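Local coordinates for protein endoglucanase (Ruminococcus champanellensis, PDB 6WQV) that probably cleaves cellulose and related plant polysaccharides within the chain, as a broad-specificity endoglucanase of glycoside hydrolase family 5, at residues Ile158-Asn163 against Ile237-Ser242; Asn163-Val168 against Gln183-Tyr188; Gly334-Asn337 against Thr342-Tyr345. One frame throughout, in Å; residues are numbered along the deposited sequence.

From the N terminus the chain lays down three barrel strands before strand 157-160, the fourth of eight, whose end and following turn form the first half of contact 1. The next loop supplies 163-168, and helix 179-197 then packs back on it: contact 2 closes this short loop, nested inside the longer one that contact 1 closes when the sixth strand, 236-241, arrives. Asn-163 belongs to both contacts, and both reach the same bound glucose. Contact 3 follows in series, a hairpin between 334-337 and 342-345 just before the final helix. Its centre lies about 25 Å from that of contact 1 and about 33 Å from that of contact 2.

Contact 1: residues Ile158-Asn163 against Ile237-Ser242; sequences IFEGMN and IVDIHS. With GLC (alpha-D-glucopyranose), chain E.
His-241 of segment 237-242 meets Asn-163, which follows strand 157-160, beside a bound glucose. From the backbone of His-241, CB points toward the other segment, and with CG anti to the carbonyl carbon (chi1 -55°) the side chain carries its ring toward Asn-163 and the sugar. Beyond CG, each ring atom on this side has its own neighbour. ND1 is hydrogen-bonded to O1 of the glucose at 2.9 Å, with either atom able to donate. CE1 points in the plane of the ring at OD1 of Asn-163, 3.0 Å away. NE2 is hydrogen-bonded to a water 2.9 Å away that also lies within bonding distance of Asn-163 O and Glu-160 OE2, more acceptors than it has protons for. An imidazole suits this place because its two nitrogens can serve sugar and water at once. The amide of Asn-163, turned 39° from the ring, uses its other arm: ND2 donates to glucose O2 at 2.9 Å, nearly straight at 165°, while Arg-75 bonds OD1. Deeper in, Glu-160 stretches out, CG anti to its backbone N, until OE2 stands 2.4 Å from Asp-239 OD2. The two carboxylates are nearly coplanar, and at this spacing one of them probably holds a proton. Arg-75 salt-bridges Glu-160 OE1, and the amide of Gly-287 holds Asp-239 OD1, fixing both acids in the buried interior. Strand 208-211 lies between the two strands in the sheet, so their side chains meet across the inside of the barrel, at the carboxyl-terminal strand ends where TIM-barrel enzymes such as family 5 hydrolases place their substrate pocket.

Contact 2: residues Asn163-Val168 against Gln183-Tyr188; sequences NQPRLV and QVINSY. Unlike the reference sequence in segment 163-168: Gln-164 (reference Glu). With GLC (alpha-D-glucopyranose), chain E.
Pro-165 and Ile-185 make nearly all of this contact, meeting about at right angles where the loop 163-168 passes the helix 183-188. The tight part is the end of the isoleucine: its CD1 lies 3.5 Å from the carbonyl O of Pro-165 and 3.8 Å from the proline CB. CG1 follows at 3.9 Å from that same CB, and the branch methyl CG2 reaches the proline CG at 4.1 Å. The first torsion of Ile-185 sets CG1 anti to the carbonyl carbon (chi1 -73°), and the extended second one (chi2 164°) carries CD1 on to Pro-165. A rigid apolar proline suits the loop side, and a branched aliphatic chain suits the helix face that lies against it; Ile-185 also touches Tyr-213. The helix, 179-197, is the one that follows the fourth barrel strand, so the pair joins a beta-alpha loop of the TIM barrel to the helix it leads into. Just before the proline, the buried Gln-164 turns its CB away from the helix and faces the sugar, with OE1 3.0 Å from glucose C1. The reference sequence has a glutamate here, and in family 5 enzymes a glutamate directly after the asparagine just past the fourth strand is the usual acid/base. The loose side lies after the proline, where Arg-166 also turns its CB away from the helix and is partly exposed; its NH1 donates to the carbonyl O of Gln-164 at 2.9 Å, 24° from the carbonyl plane, and its NE salt-bridges Glu-173.

Contact 3: residues Gly334-Asn337 against Thr342-Tyr345; sequences GLLN and TWQY
One face of the Trp-343 indole carries the CD1 methyl of Leu-336 in a CH-pi contact, the carbon 4.3 Å from the centroid of the six-membered ring and only 7° off its normal. At the rim, Leu-335 O lies near the ring plane, 3.6 Å from CE3. The phenol of Tyr-345 presents its edge to Gly-334 O, with CE2 3.2 Å away, while Gln-344 CG rests over one face and Arg-300 forms a cation-pi contact with the ring. Behind these groups runs a short antiparallel hairpin. Leu-336 and Trp-343 are its non-hydrogen-bonded pair and share one face, against Lys-65 and Val-66 of helix 60-68, where Leu-336 CB also comes 3.6 Å from Trp-343 CZ3. Asn-337 and Thr-342 form the hydrogen-bonded pair: Asn-337 N donates to Thr-342 O at 2.7 Å, and the return bond is weak. Gln-344 N donates to Leu-335 O at 3.0 Å. Asn-337 ND2 gives a straight bond (166°) to Gln-344 OE1, the amide planes 38° apart, and its OD1 accepts weak hydrogen bonds from the backbone N of Gly-339 and Thr-340. With an alanine in place of Asn-337, Gln-344 OE1 would probably lose this donor and its amide be freer to turn, the turn amides losing an acceptor. Asn-337 and Thr-342 occupy the other face, where the amide bond to Gln-344, beside Phe-326, ties the strand to the residue after its partner strand.

Contact 1: residues Ile158-Asn163 against Ile237-Ser242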
ATOM      1  N   ILE A 158       0.543 -10.310   4.720  1.00 10.34           N
ATOM      2  CA  ILE A 158       1.774  -9.532   4.730  1.00  9.56           C
ATOM      3  C   ILE A 158       1.507  -8.255   5.511  1.00 11.25           C
ATOM      4  O   ILE A 158       0.458  -7.624   5.338  1.00 11.27           O
ATOM      5  CB  ILE A 158       2.148  -9.191   3.274  1.00 11.01           C
ATOM      6  CG1 ILE A 158       2.420 -10.460   2.469  1.00 11.25           C
ATOM      7  CG2 ILE A 158       3.326  -8.224   3.221  1.00 12.23           C
ATOM      8  CD1 ILE A 158       2.366 -10.236   0.967  1.00 16.13           C
ATOM      9  N   PHE A 159       2.442  -7.876   6.375  1.00 10.12           N
ATOM     10  CA  PHE A 159       2.363  -6.586   7.047  1.00  9.43           C
ATOM     11  C   PHE A 159       3.263  -5.569   6.332  1.00 11.08           C
ATOM     12  O   PHE A 159       4.415  -5.882   5.999  1.00 10.28           O
ATOM     13  CB  PHE A 159       2.871  -6.672   8.486  1.00 11.03           C
ATOM     14  CG  PHE A 159       2.133  -7.625   9.388  1.00 11.44           C
ATOM     15  CD1 PHE A 159       0.814  -7.984   9.179  1.00 11.42           C
ATOM     16  CD2 PHE A 159       2.782  -8.124  10.503  1.00 11.92           C
ATOM     17  CE1 PHE A 159       0.182  -8.851  10.058  1.00 12.03           C
ATOM     18  CE2 PHE A 159       2.158  -8.976  11.375  1.00 11.50           C
ATOM     19  CZ  PHE A 159       0.862  -9.347  11.154  1.00 11.80           C
ATOM     20  N   GLU A 160       2.743  -4.352   6.125  1.00 11.14           N
ATOM     21  CA  GLU A 160       3.478  -3.227   5.549  1.00 10.80           C
ATOM     22  C   GLU A 160       3.584  -2.126   6.601  1.00 10.06           C
ATOM     23  O   GLU A 160       2.566  -1.602   7.065  1.00 10.27           O
ATOM     24  CB  GLU A 160       2.784  -2.689   4.286  1.00  9.03           C
ATOM     25  CG  GLU A 160       3.487  -1.456   3.763  1.00 12.74           C
ATOM     26  CD  GLU A 160       2.983  -0.989   2.432  1.00 15.05           C
ATOM     27  OE1 GLU A 160       1.752  -0.931   2.257  1.00 15.27           O
ATOM     28  OE2 GLU A 160       3.829  -0.676   1.569  1.00 14.16           O
ATOM     29  N   GLY A 161       4.822  -1.762   6.969  1.00  9.03           N
ATOM     30  CA  GLY A 161       5.028  -1.002   8.200  1.00 11.18           C
ATOM     31  C   GLY A 161       4.585   0.450   8.157  1.00 11.75           C
ATOM     32  O   GLY A 161       4.214   1.013   9.193  1.00 11.89           O
ATOM     33  N   MET A 162       4.653   1.081   6.984  1.00 10.71           N
ATOM     34  CA  MET A 162       4.266   2.470   6.794  1.00 10.69           C
ATOM     35  C   MET A 162       3.832   2.614   5.344  1.00 10.33           C
ATOM     36  O   MET A 162       4.085   1.736   4.514  1.00 11.03           O
ATOM     37  CB  MET A 162       5.430   3.436   7.036  1.00 14.34           C
ATOM     38  CG  MET A 162       5.974   3.434   8.443  1.00 15.88           C
ATOM     39  SD  MET A 162       7.334   4.586   8.616  1.00 14.21           S
ATOM     40  CE  MET A 162       8.661   3.673   7.847  1.00 17.57           C
ATOM     41  N   ASN A 163       3.209   3.747   5.029  1.00 11.57           N
ATOM     42  CA  ASN A 163       2.733   3.995   3.672  1.00 10.24           C
ATOM     43  C   ASN A 163       3.653   4.931   2.899  1.00  9.28           C
ATOM     44  O   ASN A 163       4.432   4.474   2.057  1.00 10.55           O
ATOM     45  CB  ASN A 163       1.310   4.543   3.705  1.00  8.96           C
ATOM     46  CG  ASN A 163       0.753   4.811   2.327  1.00 10.29           C
ATOM     47  OD1 ASN A 163       0.871   3.975   1.434  1.00 10.69           O
ATOM     48  ND2 ASN A 163       0.163   5.988   2.148  1.00 11.86           N
ATOM     49  N   ILE A 237      10.306  -6.897   1.577  1.00 10.91           N
ATOM     50  CA  ILE A 237       9.923  -6.380   0.271  1.00 12.06           C
ATOM     51  C   ILE A 237       9.818  -4.863   0.359  1.00 10.21           C
ATOM     52  O   ILE A 237       9.227  -4.331   1.302  1.00 13.05           O
ATOM     53  CB  ILE A 237       8.556  -6.955  -0.145  1.00 12.15           C
ATOM     54  CG1 ILE A 237       8.575  -8.482  -0.147  1.00 13.34           C
ATOM     55  CG2 ILE A 237       8.121  -6.410  -1.503  1.00 11.99           C
ATOM     56  CD1 ILE A 237       7.178  -9.095  -0.061  1.00 14.54           C
ATOM     57  N   VAL A 238      10.341  -4.173  -0.642  1.00 11.32           N
ATOM     58  CA  VAL A 238      10.185  -2.724  -0.730  1.00 11.41           C
ATOM     59  C   VAL A 238       8.912  -2.397  -1.500  1.00 11.64           C
ATOM     60  O   VAL A 238       8.620  -3.012  -2.538  1.00 11.75           O
ATOM     61  CB  VAL A 238      11.416  -2.076  -1.388  1.00 11.89           C
ATOM     62  CG1 VAL A 238      11.166  -0.588  -1.634  1.00 13.28           C
ATOM     63  CG2 VAL A 238      12.653  -2.284  -0.512  1.00 13.03           C
ATOM     64  N   ASP A 239       8.160  -1.416  -1.008  1.00 11.78           N
ATOM     65  CA  ASP A 239       6.963  -0.926  -1.683  1.00 11.76           C
ATOM     66  C   ASP A 239       7.264   0.420  -2.332  1.00 12.53           C
ATOM     67  O   ASP A 239       7.634   1.384  -1.647  1.00 12.40           O
ATOM     68  CB  ASP A 239       5.774  -0.781  -0.731  1.00 11.08           C
ATOM     69  CG  ASP A 239       4.469  -0.413  -1.458  1.00 11.80           C
ATOM     70  OD1 ASP A 239       4.503  -0.122  -2.674  1.00 14.56           O
ATOM     71  OD2 ASP A 239       3.405  -0.409  -0.806  1.00 15.49           O
ATOM     72  N   ILE A 240       7.100   0.481  -3.648  1.00 12.89           N
ATOM     73  CA  ILE A 240       7.176   1.710  -4.417  1.00 10.68           C
ATOM     74  C   ILE A 240       5.786   1.984  -4.982  1.00 12.10           C
ATOM     75  O   ILE A 240       5.174   1.093  -5.584  1.00 14.83           O
ATOM     76  CB  ILE A 240       8.196   1.580  -5.559  1.00 11.92           C
ATOM     77  CG1 ILE A 240       9.618   1.354  -5.021  1.00 13.19           C
ATOM     78  CG2 ILE A 240       8.112   2.795  -6.471  1.00 13.37           C
ATOM     79  CD1 ILE A 240      10.149   2.434  -4.088  1.00 14.10           C
ATOM     80  N   HIS A 241       5.284   3.201  -4.791  1.00 10.78           N
ATOM     81  CA  HIS A 241       4.098   3.652  -5.517  1.00  8.92           C
ATOM     82  C   HIS A 241       4.578   4.365  -6.778  1.00 12.66           C
ATOM     83  O   HIS A 241       5.519   5.169  -6.735  1.00 13.09           O
ATOM     84  CB  HIS A 241       3.251   4.608  -4.675  1.00 11.15           C
ATOM     85  CG  HIS A 241       2.842   4.056  -3.341  1.00 10.46           C
ATOM     86  ND1 HIS A 241       2.041   4.759  -2.464  1.00 13.63           N
ATOM     87  CD2 HIS A 241       3.144   2.893  -2.721  1.00 12.55           C
ATOM     88  CE1 HIS A 241       1.871   4.051  -1.362  1.00 11.84           C
ATOM     89  NE2 HIS A 241       2.527   2.914  -1.492  1.00 11.76           N
ATOM     90  N   SER A 242       3.954   4.058  -7.918  1.00 11.32           N
ATOM     91  CA  SER A 242       4.431   4.609  -9.187  1.00 11.61           C
ATOM     92  C   SER A 242       3.257   4.946 -10.105  1.00 12.54           C
ATOM     93  O   SER A 242       2.887   4.178 -10.997  1.00 13.37           O
ATOM     94  CB  SER A 242       5.458   3.682  -9.853  1.00 14.51           C
ATOM     95  OG  SER A 242       6.131   4.328 -10.918  1.00 15.01           O
TER
HETATM   96  C1  GLC E   1      -0.651   7.676  -2.378  1.00 19.28           C
HETATM   97  C2  GLC E   1      -1.575   7.344  -1.223  1.00 13.23           C
HETATM   98  C3  GLC E   1      -3.015   7.190  -1.464  1.00 11.80           C
HETATM   99  C4  GLC E   1      -3.523   8.284  -2.373  1.00 11.97           C
HETATM  100  C5  GLC E   1      -2.780   8.139  -3.680  1.00 14.21           C
HETATM  101  C6  GLC E   1      -3.304   9.011  -4.808  1.00 14.02           C
HETATM  102  O1  GLC E   1      -0.077   6.625  -3.037  1.00 19.54           O
HETATM  103  O2  GLC E   1      -1.001   6.187  -0.542  1.00 13.78           O
HETATM  104  O3  GLC E   1      -3.683   7.276  -0.150  1.00 11.71           O
HETATM  105  O4  GLC E   1      -4.939   8.142  -2.531  1.00 12.33           O
HETATM  106  O5  GLC E   1      -1.357   8.494  -3.458  1.00 16.68           O
HETATM  107  O6  GLC E   1      -3.163  10.335  -4.524  1.00 16.40           O
HETATM  108  O   HOH W   1       3.838   2.057   0.905  1.00 15.54           O

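Contact 2: residues Asn163-Val168 against Gln183-Tyr188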
ATOM      1  N   ASN A 163       3.209   3.747   5.029  1.00 11.57           N
ATOM      2  CA  ASN A 163       2.733   3.995   3.672  1.00 10.24           C
ATOM      3  C   ASN A 163       3.653   4.931   2.899  1.00  9.28           C
ATOM      4  O   ASN A 163       4.432   4.474   2.057  1.00 10.55           O
ATOM      5  CB  ASN A 163       1.310   4.543   3.705  1.00  8.96           C
ATOM      6  CG  ASN A 163       0.753   4.811   2.327  1.00 10.29           C
ATOM      7  OD1 ASN A 163       0.871   3.975   1.434  1.00 10.69           O
ATOM      8  ND2 ASN A 163       0.163   5.988   2.148  1.00 11.86           N
ATOM      9  N   GLN A 164       3.553   6.230   3.163  1.00 10.92           N
ATOM     10  CA  GLN A 164       4.330   7.250   2.456  1.00 12.37           C
ATOM     11  C   GLN A 164       4.941   8.226   3.450  1.00 12.77           C
ATOM     12  O   GLN A 164       4.625   9.418   3.444  1.00 12.59           O
ATOM     13  CB  GLN A 164       3.454   7.997   1.453  1.00 12.84           C
ATOM     14  CG  GLN A 164       3.134   7.211   0.225  1.00 13.98           C
ATOM     15  CD  GLN A 164       2.517   8.067  -0.849  1.00 14.94           C
ATOM     16  OE1 GLN A 164       1.556   8.797  -0.604  1.00 15.95           O
ATOM     17  NE2 GLN A 164       3.088   8.010  -2.049  1.00 17.35           N
ATOM     18  N   PRO A 165       5.825   7.747   4.326  1.00 11.17           N
ATOM     19  CA  PRO A 165       6.455   8.656   5.294  1.00 12.26           C
ATOM     20  C   PRO A 165       7.203   9.770   4.576  1.00 13.20           C
ATOM     21  O   PRO A 165       7.936   9.531   3.613  1.00 12.96           O
ATOM     22  CB  PRO A 165       7.406   7.737   6.067  1.00 12.65           C
ATOM     23  CG  PRO A 165       7.732   6.635   5.092  1.00 12.16           C
ATOM     24  CD  PRO A 165       6.430   6.407   4.342  1.00 10.92           C
ATOM     25  N   ARG A 166       7.008  11.001   5.043  1.00 12.31           N
ATOM     26  CA  ARG A 166       7.501  12.149   4.295  1.00 11.92           C
ATOM     27  C   ARG A 166       7.427  13.399   5.162  1.00 14.17           C
ATOM     28  O   ARG A 166       6.877  13.385   6.266  1.00 15.18           O
ATOM     29  CB  ARG A 166       6.679  12.337   3.019  1.00 14.55           C
ATOM     30  CG  ARG A 166       5.251  12.790   3.298  1.00 17.65           C
ATOM     31  CD  ARG A 166       4.381  12.668   2.070  1.00 17.88           C
ATOM     32  NE  ARG A 166       3.015  13.137   2.295  1.00 17.82           N
ATOM     33  CZ  ARG A 166       2.029  12.375   2.756  1.00 18.56           C
ATOM     34  NH1 ARG A 166       2.250  11.108   3.060  1.00 19.29           N
ATOM     35  NH2 ARG A 166       0.813  12.888   2.912  1.00 20.49           N
ATOM     36  N   LEU A 167       8.005  14.484   4.642  1.00 14.39           N
ATOM     37  CA  LEU A 167       7.972  15.779   5.318  1.00 17.74           C
ATOM     38  C   LEU A 167       6.802  16.592   4.789  1.00 22.12           C
ATOM     39  O   LEU A 167       6.918  17.321   3.804  1.00 23.07           O
ATOM     40  CB  LEU A 167       9.267  16.535   5.071  1.00 20.17           C
ATOM     41  CG  LEU A 167      10.494  16.078   5.843  1.00 21.92           C
ATOM     42  CD1 LEU A 167      11.698  16.846   5.304  1.00 25.60           C
ATOM     43  CD2 LEU A 167      10.300  16.295   7.330  1.00 23.83           C
ATOM     44  N   VAL A 168       5.663  16.496   5.469  1.00 22.90           N
ATOM     45  CA  VAL A 168       4.461  17.166   4.990  1.00 25.62           C
ATOM     46  C   VAL A 168       4.658  18.674   5.062  1.00 27.71           C
ATOM     47  O   VAL A 168       5.088  19.212   6.088  1.00 28.73           O
ATOM     48  CB  VAL A 168       3.241  16.710   5.803  1.00 27.06           C
ATOM     49  CG1 VAL A 168       1.994  17.442   5.351  1.00 30.37           C
ATOM     50  CG2 VAL A 168       3.056  15.210   5.660  1.00 24.99           C
ATOM     51  N   GLN A 183      17.129   9.507   6.509  0.53 13.65           N
ATOM     52  CA  GLN A 183      17.789   8.749   7.565  0.53 14.70           C
ATOM     53  C   GLN A 183      16.781   8.247   8.588  0.53 14.64           C
ATOM     54  O   GLN A 183      16.757   7.060   8.929  0.53 14.53           O
ATOM     55  CB  GLN A 183      18.819   9.625   8.276  0.53 16.64           C
ATOM     56  CG  GLN A 183      20.100   9.897   7.524  0.53 19.89           C
ATOM     57  CD  GLN A 183      20.975  10.914   8.241  0.53 26.73           C
ATOM     58  OE1 GLN A 183      20.493  11.698   9.060  0.53 27.76           O
ATOM     59  NE2 GLN A 183      22.267  10.902   7.939  0.53 30.07           N
ATOM     60  N   VAL A 184      15.961   9.157   9.123  1.00 14.77           N
ATOM     61  CA  VAL A 184      15.026   8.792  10.184  1.00 13.72           C
ATOM     62  C   VAL A 184      14.068   7.691   9.732  1.00 14.19           C
ATOM     63  O   VAL A 184      13.719   6.800  10.515  1.00 14.45           O
ATOM     64  CB  VAL A 184      14.290  10.053  10.679  1.00 15.33           C
ATOM     65  CG1 VAL A 184      13.187   9.683  11.647  1.00 17.59           C
ATOM     66  CG2 VAL A 184      15.271  11.005  11.365  1.00 15.64           C
ATOM     67  N   ILE A 185      13.638   7.724   8.465  1.00 12.28           N
ATOM     68  CA  ILE A 185      12.740   6.685   7.953  1.00 12.72           C
ATOM     69  C   ILE A 185      13.385   5.304   8.025  1.00 12.58           C
ATOM     70  O   ILE A 185      12.700   4.309   8.310  1.00 12.52           O
ATOM     71  CB  ILE A 185      12.240   7.076   6.541  1.00 12.40           C
ATOM     72  CG1 ILE A 185      11.221   8.218   6.674  1.00 13.31           C
ATOM     73  CG2 ILE A 185      11.678   5.865   5.808  1.00 15.05           C
ATOM     74  CD1 ILE A 185      10.943   8.957   5.393  1.00 14.10           C
ATOM     75  N   ASN A 186      14.705   5.215   7.815  1.00 12.09           N
ATOM     76  CA  ASN A 186      15.370   3.926   7.981  1.00 12.17           C
ATOM     77  C   ASN A 186      15.212   3.407   9.409  1.00 12.24           C
ATOM     78  O   ASN A 186      15.053   2.202   9.625  1.00 13.84           O
ATOM     79  CB  ASN A 186      16.846   4.015   7.602  1.00 12.85           C
ATOM     80  CG  ASN A 186      17.058   4.268   6.125  1.00 14.29           C
ATOM     81  OD1 ASN A 186      16.257   3.849   5.285  1.00 13.39           O
ATOM     82  ND2 ASN A 186      18.144   4.956   5.796  1.00 15.25           N
ATOM     83  N   SER A 187      15.286   4.302  10.401  1.00 11.83           N
ATOM     84  CA  SER A 187      15.063   3.899  11.786  1.00 12.45           C
ATOM     85  C   SER A 187      13.642   3.390  11.993  1.00 13.03           C
ATOM     86  O   SER A 187      13.427   2.378  12.671  1.00 13.19           O
ATOM     87  CB  SER A 187      15.339   5.083  12.715  1.00 14.84           C
ATOM     88  OG  SER A 187      15.113   4.752  14.073  1.00 18.87           O
ATOM     89  N   TYR A 188      12.658   4.090  11.423  1.00 11.78           N
ATOM     90  CA  TYR A 188      11.266   3.682  11.585  1.00 11.31           C
ATOM     91  C   TYR A 188      11.015   2.308  10.967  1.00 11.60           C
ATOM     92  O   TYR A 188      10.327   1.470  11.564  1.00 11.28           O
ATOM     93  CB  TYR A 188      10.338   4.724  10.954  1.00 10.69           C
ATOM     94  CG  TYR A 188      10.329   6.104  11.603  1.00 11.84           C
ATOM     95  CD1 TYR A 188      10.878   6.329  12.861  1.00 13.32           C
ATOM     96  CD2 TYR A 188       9.760   7.188  10.942  1.00 12.49           C
ATOM     97  CE1 TYR A 188      10.858   7.601  13.443  1.00 13.88           C
ATOM     98  CE2 TYR A 188       9.728   8.458  11.519  1.00 13.48           C
ATOM     99  CZ  TYR A 188      10.279   8.657  12.766  1.00 12.34           C
ATOM    100  OH  TYR A 188      10.272   9.904  13.349  1.00 13.92           O
TER
HETATM  101  C1  GLC E   1      -0.651   7.676  -2.378  1.00 19.28           C
HETATM  102  C2  GLC E   1      -1.575   7.344  -1.223  1.00 13.23           C
HETATM  103  C3  GLC E   1      -3.015   7.190  -1.464  1.00 11.80           C
HETATM  104  C4  GLC E   1      -3.523   8.284  -2.373  1.00 11.97           C
HETATM  105  C5  GLC E   1      -2.780   8.139  -3.680  1.00 14.21           C
HETATM  106  C6  GLC E   1      -3.304   9.011  -4.808  1.00 14.02           C
HETATM  107  O1  GLC E   1      -0.077   6.625  -3.037  1.00 19.54           O
HETATM  108  O2  GLC E   1      -1.001   6.187  -0.542  1.00 13.78           O
HETATM  109  O3  GLC E   1      -3.683   7.276  -0.150  1.00 11.71           O
HETATM  110  O4  GLC E   1      -4.939   8.142  -2.531  1.00 12.33           O
HETATM  111  O5  GLC E   1      -1.357   8.494  -3.458  1.00 16.68           O
HETATM  112  O6  GLC E   1      -3.163  10.335  -4.524  1.00 16.40           O

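Contact 3: residues Gly334-Asn337 against Thr342-Tyr345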
ATOM      1  N   GLY A 334     -11.510   4.990  -9.467  1.00 11.31           N
ATOM      2  CA  GLY A 334     -12.389   3.844  -9.355  1.00 11.03           C
ATOM      3  C   GLY A 334     -12.229   2.870 -10.508  1.00 10.04           C
ATOM      4  O   GLY A 334     -11.963   3.249 -11.651  1.00 11.86           O
ATOM      5  N   LEU A 335     -12.427   1.592 -10.199  1.00 10.48           N
ATOM      6  CA  LEU A 335     -12.403   0.529 -11.194  1.00 11.68           C
ATOM      7  C   LEU A 335     -13.620  -0.352 -10.958  1.00 10.88           C
ATOM      8  O   LEU A 335     -14.408  -0.575 -11.884  1.00 13.06           O
ATOM      9  CB  LEU A 335     -11.092  -0.247 -11.105  1.00 13.87           C
ATOM     10  CG  LEU A 335     -10.751  -1.208 -12.238  1.00 13.91           C
ATOM     11  CD1 LEU A 335     -10.545  -0.475 -13.548  1.00 20.43           C
ATOM     12  CD2 LEU A 335      -9.502  -1.994 -11.888  1.00 15.10           C
ATOM     13  N   LEU A 336     -13.797  -0.816  -9.723  1.00 10.74           N
ATOM     14  CA  LEU A 336     -15.014  -1.505  -9.305  1.00 11.65           C
ATOM     15  C   LEU A 336     -15.988  -0.478  -8.747  1.00 10.80           C
ATOM     16  O   LEU A 336     -15.661   0.247  -7.801  1.00 12.19           O
ATOM     17  CB  LEU A 336     -14.705  -2.523  -8.205  1.00 13.48           C
ATOM     18  CG  LEU A 336     -15.915  -3.239  -7.581  1.00 13.94           C
ATOM     19  CD1 LEU A 336     -16.654  -4.041  -8.639  1.00 15.66           C
ATOM     20  CD2 LEU A 336     -15.455  -4.126  -6.431  1.00 16.27           C
ATOM     21  N   ASN A 337     -17.190  -0.420  -9.312  1.00 10.61           N
ATOM     22  CA  ASN A 337     -18.259   0.369  -8.715  1.00 11.78           C
ATOM     23  C   ASN A 337     -18.857  -0.495  -7.612  1.00 11.24           C
ATOM     24  O   ASN A 337     -19.576  -1.462  -7.880  1.00 12.43           O
ATOM     25  CB  ASN A 337     -19.277   0.777  -9.772  1.00 13.52           C
ATOM     26  CG  ASN A 337     -20.334   1.700  -9.230  1.00 13.78           C
ATOM     27  OD1 ASN A 337     -20.728   1.608  -8.067  1.00 14.69           O
ATOM     28  ND2 ASN A 337     -20.812   2.605 -10.073  1.00 15.96           N
ATOM     29  N   THR A 342     -20.202  -3.611 -10.359  1.00 13.38           N
ATOM     30  CA  THR A 342     -19.894  -3.618 -11.777  1.00 13.81           C
ATOM     31  C   THR A 342     -18.500  -3.044 -11.989  1.00 14.46           C
ATOM     32  O   THR A 342     -18.061  -2.133 -11.276  1.00 12.75           O
ATOM     33  CB  THR A 342     -20.899  -2.785 -12.587  1.00 13.65           C
ATOM     34  OG1 THR A 342     -20.941  -1.454 -12.059  1.00 16.57           O
ATOM     35  CG2 THR A 342     -22.292  -3.399 -12.543  1.00 17.33           C
ATOM     36  N   TRP A 343     -17.810  -3.594 -12.985  1.00 13.53           N
ATOM     37  CA  TRP A 343     -16.544  -3.040 -13.457  1.00 13.87           C
ATOM     38  C   TRP A 343     -16.878  -1.889 -14.399  1.00 14.65           C
ATOM     39  O   TRP A 343     -17.440  -2.096 -15.483  1.00 16.37           O
ATOM     40  CB  TRP A 343     -15.717  -4.110 -14.164  1.00 14.27           C
ATOM     41  CG  TRP A 343     -15.232  -5.205 -13.248  1.00 13.02           C
ATOM     42  CD1 TRP A 343     -15.611  -6.515 -13.275  1.00 12.75           C
ATOM     43  CD2 TRP A 343     -14.277  -5.086 -12.181  1.00 12.37           C
ATOM     44  NE1 TRP A 343     -14.952  -7.217 -12.297  1.00 14.76           N
ATOM     45  CE2 TRP A 343     -14.130  -6.364 -11.609  1.00 13.11           C
ATOM     46  CE3 TRP A 343     -13.534  -4.022 -11.654  1.00 12.58           C
ATOM     47  CZ2 TRP A 343     -13.276  -6.605 -10.540  1.00 12.81           C
ATOM     48  CZ3 TRP A 343     -12.684  -4.269 -10.591  1.00 11.62           C
ATOM     49  CH2 TRP A 343     -12.569  -5.544 -10.043  1.00 11.78           C
ATOM     50  N   GLN A 344     -16.567  -0.663 -13.970  1.00 13.44           N
ATOM     51  CA  GLN A 344     -17.011   0.514 -14.703  1.00 14.53           C
ATOM     52  C   GLN A 344     -16.213   0.723 -15.982  1.00 14.56           C
ATOM     53  O   GLN A 344     -16.698   1.368 -16.916  1.00 17.09           O
ATOM     54  CB  GLN A 344     -16.888   1.746 -13.802  1.00 15.79           C
ATOM     55  CG  GLN A 344     -17.537   2.999 -14.338  1.00 19.57           C
ATOM     56  CD  GLN A 344     -18.677   3.489 -13.452  1.00 20.58           C
ATOM     57  OE1 GLN A 344     -19.294   2.709 -12.717  1.00 21.71           O
ATOM     58  NE2 GLN A 344     -18.944   4.787 -13.502  1.00 22.84           N
ATOM     59  N   TYR A 345     -14.984   0.203 -16.039  1.00 14.31           N
ATOM     60  CA  TYR A 345     -14.103   0.363 -17.193  1.00 14.93           C
ATOM     61  C   TYR A 345     -13.641  -1.017 -17.648  1.00 15.64           C
ATOM     62  O   TYR A 345     -12.478  -1.402 -17.461  1.00 14.81           O
ATOM     63  CB  TYR A 345     -12.935   1.276 -16.832  1.00 14.01           C
ATOM     64  CG  TYR A 345     -13.390   2.595 -16.226  1.00 13.36           C
ATOM     65  CD1 TYR A 345     -14.065   3.535 -16.992  1.00 14.62           C
ATOM     66  CD2 TYR A 345     -13.143   2.891 -14.893  1.00 12.26           C
ATOM     67  CE1 TYR A 345     -14.480   4.742 -16.448  1.00 15.98           C
ATOM     68  CE2 TYR A 345     -13.553   4.096 -14.340  1.00 14.58           C
ATOM     69  CZ  TYR A 345     -14.226   5.010 -15.120  1.00 15.75           C
ATOM     70  OH  TYR A 345     -14.635   6.205 -14.570  1.00 19.35           O
TER
HETATM   71  O   HOH W   2     -13.460  -1.457 -14.369  1.00 21.19           O